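PDB 2WSI: flavin adenine dinucleotide synthase from Saccharomyces cerevisiae, which catalyses the transfer of the adenylyl group of ATP to FMN, forming the coenzyme FAD and releasing diphosphate. Local coordinates for residues M144-I152 and D182-R190. Numbering follows the deposited sequence.
With FAD (flavin-adenine dinucleotide), chain C.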
loop_
_atom_site.group_PDB
_atom_site.type_symbol
_atom_site.label_atom_id
_atom_site.label_comp_id
_atom_site.label_asym_id
_atom_site.label_seq_id
_atom_site.Cartn_x
_atom_site.Cartn_y
_atom_site.Cartn_z
ATOM N N MET A 144 -15.847 2.419 10.045
ATOM C CA MET A 144 -15.234 3.041 8.884
ATOM C C MET A 144 -16.282 3.686 7.967
ATOM O O MET A 144 -16.044 4.756 7.448
ATOM C CB MET A 144 -14.347 2.043 8.152
ATOM C CG MET A 144 -13.016 1.834 8.868
ATOM S SD MET A 144 -11.734 2.976 8.289
ATOM C CE MET A 144 -11.126 2.026 6.935
ATOM N N ALA A 145 -17.437 3.044 7.779
ATOM C CA ALA A 145 -18.523 3.647 7.032
ATOM C C ALA A 145 -18.843 5.067 7.531
ATOM O O ALA A 145 -19.069 5.973 6.725
ATOM C CB ALA A 145 -19.780 2.760 7.104
ATOM N N ASP A 146 -18.852 5.271 8.843
ATOM C CA ASP A 146 -19.229 6.578 9.382
ATOM C C ASP A 146 -18.085 7.571 9.201
ATOM O O ASP A 146 -18.303 8.741 8.888
ATOM C CB ASP A 146 -19.624 6.479 10.863
ATOM C CG ASP A 146 -20.825 5.546 11.099
ATOM O OD1 ASP A 146 -21.831 5.633 10.359
ATOM O OD2 ASP A 146 -20.752 4.721 12.034
ATOM N N ALA A 147 -16.868 7.107 9.405
ATOM C CA ALA A 147 -15.694 7.941 9.163
ATOM C C ALA A 147 -15.717 8.497 7.730
ATOM O O ALA A 147 -15.421 9.682 7.498
ATOM C CB ALA A 147 -14.415 7.137 9.402
ATOM N N PHE A 148 -16.073 7.659 6.759
ATOM C CA PHE A 148 -16.097 8.143 5.381
ATOM C C PHE A 148 -17.333 8.987 5.112
ATOM O O PHE A 148 -17.295 9.907 4.291
ATOM C CB PHE A 148 -15.929 6.999 4.372
ATOM C CG PHE A 148 -14.490 6.629 4.161
ATOM C CD1 PHE A 148 -13.874 5.706 4.991
ATOM C CD2 PHE A 148 -13.734 7.254 3.168
ATOM C CE1 PHE A 148 -12.522 5.401 4.843
ATOM C CE2 PHE A 148 -12.375 6.945 3.007
ATOM C CZ PHE A 148 -11.776 6.005 3.848
ATOM N N ARG A 149 -18.418 8.728 5.834
ATOM C CA ARG A 149 -19.599 9.555 5.635
ATOM C C ARG A 149 -19.248 10.977 6.038
ATOM O O ARG A 149 -19.597 11.921 5.332
ATOM C CB ARG A 149 -20.808 9.051 6.428
ATOM C CG ARG A 149 -22.097 9.771 6.050
ATOM C CD ARG A 149 -23.277 9.270 6.868
ATOM N NE ARG A 149 -23.143 7.842 7.150
ATOM C CZ ARG A 149 -23.464 6.876 6.297
ATOM N NH1 ARG A 149 -23.954 7.175 5.096
ATOM N NH2 ARG A 149 -23.297 5.608 6.649
ATOM N N ASP A 150 -18.533 11.126 7.154
ATOM C CA ASP A 150 -18.142 12.457 7.628
ATOM C C ASP A 150 -17.196 13.103 6.621
ATOM O O ASP A 150 -17.316 14.284 6.346
ATOM C CB ASP A 150 -17.454 12.402 8.990
ATOM C CG ASP A 150 -18.390 11.960 10.104
ATOM O OD1 ASP A 150 -19.630 12.022 9.920
ATOM O OD2 ASP A 150 -17.877 11.558 11.175
ATOM N N PHE A 151 -16.277 12.309 6.064
ATOM C CA PHE A 151 -15.297 12.805 5.102
ATOM C C PHE A 151 -16.009 13.388 3.881
ATOM O O PHE A 151 -15.703 14.503 3.449
ATOM C CB PHE A 151 -14.320 11.684 4.687
ATOM C CG PHE A 151 -13.377 12.082 3.552
ATOM C CD1 PHE A 151 -12.363 13.011 3.764
ATOM C CD2 PHE A 151 -13.515 11.526 2.286
ATOM C CE1 PHE A 151 -11.506 13.384 2.738
ATOM C CE2 PHE A 151 -12.658 11.899 1.251
ATOM C CZ PHE A 151 -11.640 12.825 1.488
ATOM N N ILE A 152 -16.956 12.623 3.344
ATOM C CA ILE A 152 -17.718 12.993 2.146
ATOM C C ILE A 152 -18.571 14.218 2.417
ATOM O O ILE A 152 -18.815 15.032 1.521
ATOM C CB ILE A 152 -18.656 11.829 1.697
ATOM C CG1 ILE A 152 -17.839 10.638 1.183
ATOM C CG2 ILE A 152 -19.641 12.283 0.619
ATOM C CD1 ILE A 152 -16.833 10.994 0.106
ATOM N N ASP A 182 -21.806 -0.054 -1.277
ATOM C CA ASP A 182 -23.089 -0.680 -0.942
ATOM C C ASP A 182 -23.950 0.357 -0.218
ATOM O O ASP A 182 -23.495 1.479 0.037
ATOM C CB ASP A 182 -22.902 -1.951 -0.082
ATOM C CG ASP A 182 -22.109 -3.042 -0.795
ATOM O OD1 ASP A 182 -22.583 -3.596 -1.807
ATOM O OD2 ASP A 182 -21.007 -3.377 -0.331
ATOM N N SER A 183 -25.185 -0.003 0.116
ATOM C CA SER A 183 -26.165 0.986 0.590
ATOM C C SER A 183 -25.942 1.331 2.056
ATOM O O SER A 183 -26.395 2.371 2.547
ATOM C CB SER A 183 -27.585 0.479 0.359
ATOM O OG SER A 183 -27.674 -0.891 0.695
ATOM N N ASN A 184 -25.234 0.444 2.739
ATOM C CA ASN A 184 -24.667 0.716 4.052
ATOM C C ASN A 184 -23.785 1.979 4.036
ATOM O O ASN A 184 -23.773 2.782 4.967
ATOM C CB ASN A 184 -23.831 -0.513 4.438
ATOM C CG ASN A 184 -23.105 -0.357 5.760
ATOM O OD1 ASN A 184 -23.221 0.661 6.447
ATOM N ND2 ASN A 184 -22.350 -1.385 6.132
ATOM N N TRP A 185 -23.051 2.156 2.952
ATOM C CA TRP A 185 -22.020 3.189 2.877
ATOM C C TRP A 185 -22.530 4.452 2.182
ATOM O O TRP A 185 -23.545 4.429 1.516
ATOM C CB TRP A 185 -20.818 2.623 2.123
ATOM C CG TRP A 185 -19.930 1.817 2.970
ATOM C CD1 TRP A 185 -20.206 0.601 3.538
ATOM C CD2 TRP A 185 -18.594 2.157 3.374
ATOM N NE1 TRP A 185 -19.123 0.166 4.268
ATOM C CE2 TRP A 185 -18.121 1.099 4.184
ATOM C CE3 TRP A 185 -17.751 3.243 3.119
ATOM C CZ2 TRP A 185 -16.846 1.099 4.745
ATOM C CZ3 TRP A 185 -16.473 3.247 3.685
ATOM C CH2 TRP A 185 -16.037 2.179 4.488
ATOM N N PRO A 186 -21.808 5.567 2.331
ATOM C CA PRO A 186 -22.142 6.753 1.549
ATOM C C PRO A 186 -21.858 6.490 0.065
ATOM O O PRO A 186 -21.039 5.629 -0.235
ATOM C CB PRO A 186 -21.190 7.828 2.094
ATOM C CG PRO A 186 -20.366 7.194 3.146
ATOM C CD PRO A 186 -20.572 5.727 3.111
ATOM N N ASP A 187 -22.502 7.208 -0.849
ATOM C CA ASP A 187 -22.306 6.948 -2.274
ATOM C C ASP A 187 -21.005 7.562 -2.804
ATOM O O ASP A 187 -20.840 8.768 -2.824
ATOM C CB ASP A 187 -23.496 7.491 -3.093
ATOM C CG ASP A 187 -23.476 7.030 -4.572
ATOM O OD1 ASP A 187 -22.560 6.281 -4.997
ATOM O OD2 ASP A 187 -24.400 7.424 -5.329
ATOM N N PHE A 188 -20.070 6.711 -3.200
ATOM C CA PHE A 188 -18.939 7.131 -4.028
ATOM C C PHE A 188 -18.458 5.885 -4.759
ATOM O O PHE A 188 -18.930 4.784 -4.479
ATOM C CB PHE A 188 -17.790 7.749 -3.211
ATOM C CG PHE A 188 -17.267 6.872 -2.091
ATOM C CD1 PHE A 188 -16.325 5.894 -2.333
ATOM C CD2 PHE A 188 -17.696 7.069 -0.778
ATOM C CE1 PHE A 188 -15.836 5.087 -1.303
ATOM C CE2 PHE A 188 -17.213 6.279 0.265
ATOM C CZ PHE A 188 -16.267 5.295 0.009
ATOM N N MET A 189 -17.563 6.057 -5.721
ATOM C CA MET A 189 -17.090 4.909 -6.480
ATOM C C MET A 189 -15.864 4.348 -5.796
ATOM O O MET A 189 -14.917 5.083 -5.510
ATOM C CB MET A 189 -16.731 5.301 -7.926
ATOM C CG MET A 189 -16.530 4.078 -8.832
ATOM S SD MET A 189 -18.115 3.223 -9.219
ATOM C CE MET A 189 -18.600 4.228 -10.634
ATOM N N ARG A 190 -15.878 3.038 -5.553
ATOM C CA ARG A 190 -14.689 2.353 -5.057
ATOM C C ARG A 190 -13.771 2.021 -6.238
ATOM O O ARG A 190 -14.209 1.442 -7.245
ATOM C CB ARG A 190 -15.076 1.067 -4.314
ATOM C CG ARG A 190 -15.949 1.307 -3.111
ATOM C CD ARG A 190 -16.227 -0.020 -2.363
ATOM N NE ARG A 190 -17.358 -0.727 -2.955
ATOM C CZ ARG A 190 -17.804 -1.911 -2.542
ATOM N NH1 ARG A 190 -17.212 -2.521 -1.524
ATOM N NH2 ARG A 190 -18.856 -2.472 -3.135
HETATM P PA FAD C . -8.391 -3.217 5.322
HETATM O O1A FAD C . -7.488 -3.531 6.484
HETATM O O2A FAD C . -9.681 -2.600 5.789
HETATM O O5B FAD C . -7.674 -2.325 4.172
HETATM C C5B FAD C . -8.268 -2.279 2.887
HETATM C C4B FAD C . -7.994 -0.902 2.274
HETATM O O4B FAD C . -8.855 0.047 2.847
HETATM C C3B FAD C . -6.587 -0.421 2.571
HETATM O O3B FAD C . -5.675 -0.849 1.591
HETATM C C2B FAD C . -6.763 1.086 2.557
HETATM O O2B FAD C . -6.708 1.579 1.235
HETATM C C1B FAD C . -8.160 1.256 3.093
HETATM N N9A FAD C . -8.077 1.469 4.546
HETATM C C8A FAD C . -8.183 0.542 5.552
HETATM N N7A FAD C . -8.063 1.179 6.749
HETATM C C5A FAD C . -7.859 2.498 6.495
HETATM C C6A FAD C . -7.660 3.591 7.313
HETATM N N6A FAD C . -7.649 3.495 8.656
HETATM N N1A FAD C . -7.511 4.815 6.730
HETATM C C2A FAD C . -7.539 4.986 5.361
HETATM N N3A FAD C . -7.698 3.888 4.548
HETATM C C4A FAD C . -7.885 2.680 5.123
HETATM N N1 FAD C . -17.427 -2.710 2.606
HETATM C C2 FAD C . -18.671 -3.026 2.126
HETATM O O2 FAD C . -19.214 -4.080 2.457
HETATM N N3 FAD C . -19.320 -2.164 1.276
HETATM C C4 FAD C . -18.735 -0.974 0.900
HETATM O O4 FAD C . -19.371 -0.253 0.125
HETATM C C4X FAD C . -17.466 -0.646 1.388
HETATM N N5 FAD C . -16.833 0.543 1.034
HETATM C C5X FAD C . -15.576 0.845 1.519
HETATM C C6 FAD C . -14.933 2.033 1.171
HETATM C C7 FAD C . -13.674 2.327 1.702
HETATM C C7M FAD C . -12.961 3.603 1.357
HETATM C C8 FAD C . -13.061 1.422 2.559
HETATM C C8M FAD C . -11.699 1.709 3.117
HETATM C C9 FAD C . -13.698 0.240 2.892
HETATM C C9A FAD C . -14.951 -0.048 2.390
HETATM N N10 FAD C . -15.570 -1.227 2.755
HETATM C C10 FAD C . -16.812 -1.534 2.235
HETATM C "C1'" FAD C . -14.862 -2.191 3.668
HETATM C "C2'" FAD C . -13.988 -3.166 2.848
HETATM O "O2'" FAD C . -14.682 -3.795 1.797
HETATM C "C3'" FAD C . -13.331 -4.242 3.708
HETATM O "O3'" FAD C . -14.310 -5.159 4.132
HETATM C "C4'" FAD C . -12.642 -3.627 4.912
HETATM O "O4'" FAD C . -11.845 -2.533 4.508
HETATM C "C5'" FAD C . -11.736 -4.654 5.592
HETATM O "O5'" FAD C . -11.026 -5.374 4.601
HETATM P P FAD C . -9.474 -5.754 4.808
HETATM O O1P FAD C . -9.226 -6.085 6.261
HETATM O O2P FAD C . -9.065 -6.828 3.825
HETATM O O3P FAD C . -8.589 -4.492 4.395
#
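NH2 of Arg-149 is drawn two ways at the edge of its guanidinium: toward Asn-184 O, in a weak but fairly straight hydrogen bond (3.3 Å, N-H...O 163°), and toward OD1 of Asp-146 one helical turn earlier, a long charge pair. The first torsion sets CG of Arg-149 opposite its own N (chi1 -171°), and a bend at chi3 brings the guanidinium back over the loop, where CG of Pro-186 lies over one of its faces, toward the rim. The same CG presses on the helix itself, 3.5 Å from Arg-149 CA. Next to Pro-186 the indole of Trp-185 is sandwiched between helix and cofactor. On one face Ala-145 CA makes a CH-pi contact, 3.6 Å from the centroid of the six-membered ring and almost on its normal; on the other lies the isoalloxazine, with FAD N5 over the middle of the indole. Phe-148 meets the indole edge, CD1 to Trp-185 CZ3 3.8 Å, the two planes inclined at 40°, and offers a face to the flavin methyl C7M. A glycine in place of Trp-185 would probably leave the isoalloxazine without the indole stacked on it and open a gap between flavin and helix, beside Ala-145 and Phe-148. Asp-182 fixes the far end of the flavin: its N donates to FAD O4 (2.8 Å), and its OD2 accepts from FAD N3 (2.6 Å). The guanidinium of Arg-190 lies with a face over O4. At the adenine end of FAD, Met-144 CE approaches N7A. This side of the flavin pocket, in a domain of the PAPS reductase family, forms where helix 144-154 packs on the loop joining the antiparallel strands 178-180 and 189-191, while Phe-148 and Phe-188 both rest on Ile-161 of the neighbouring strand 160-162.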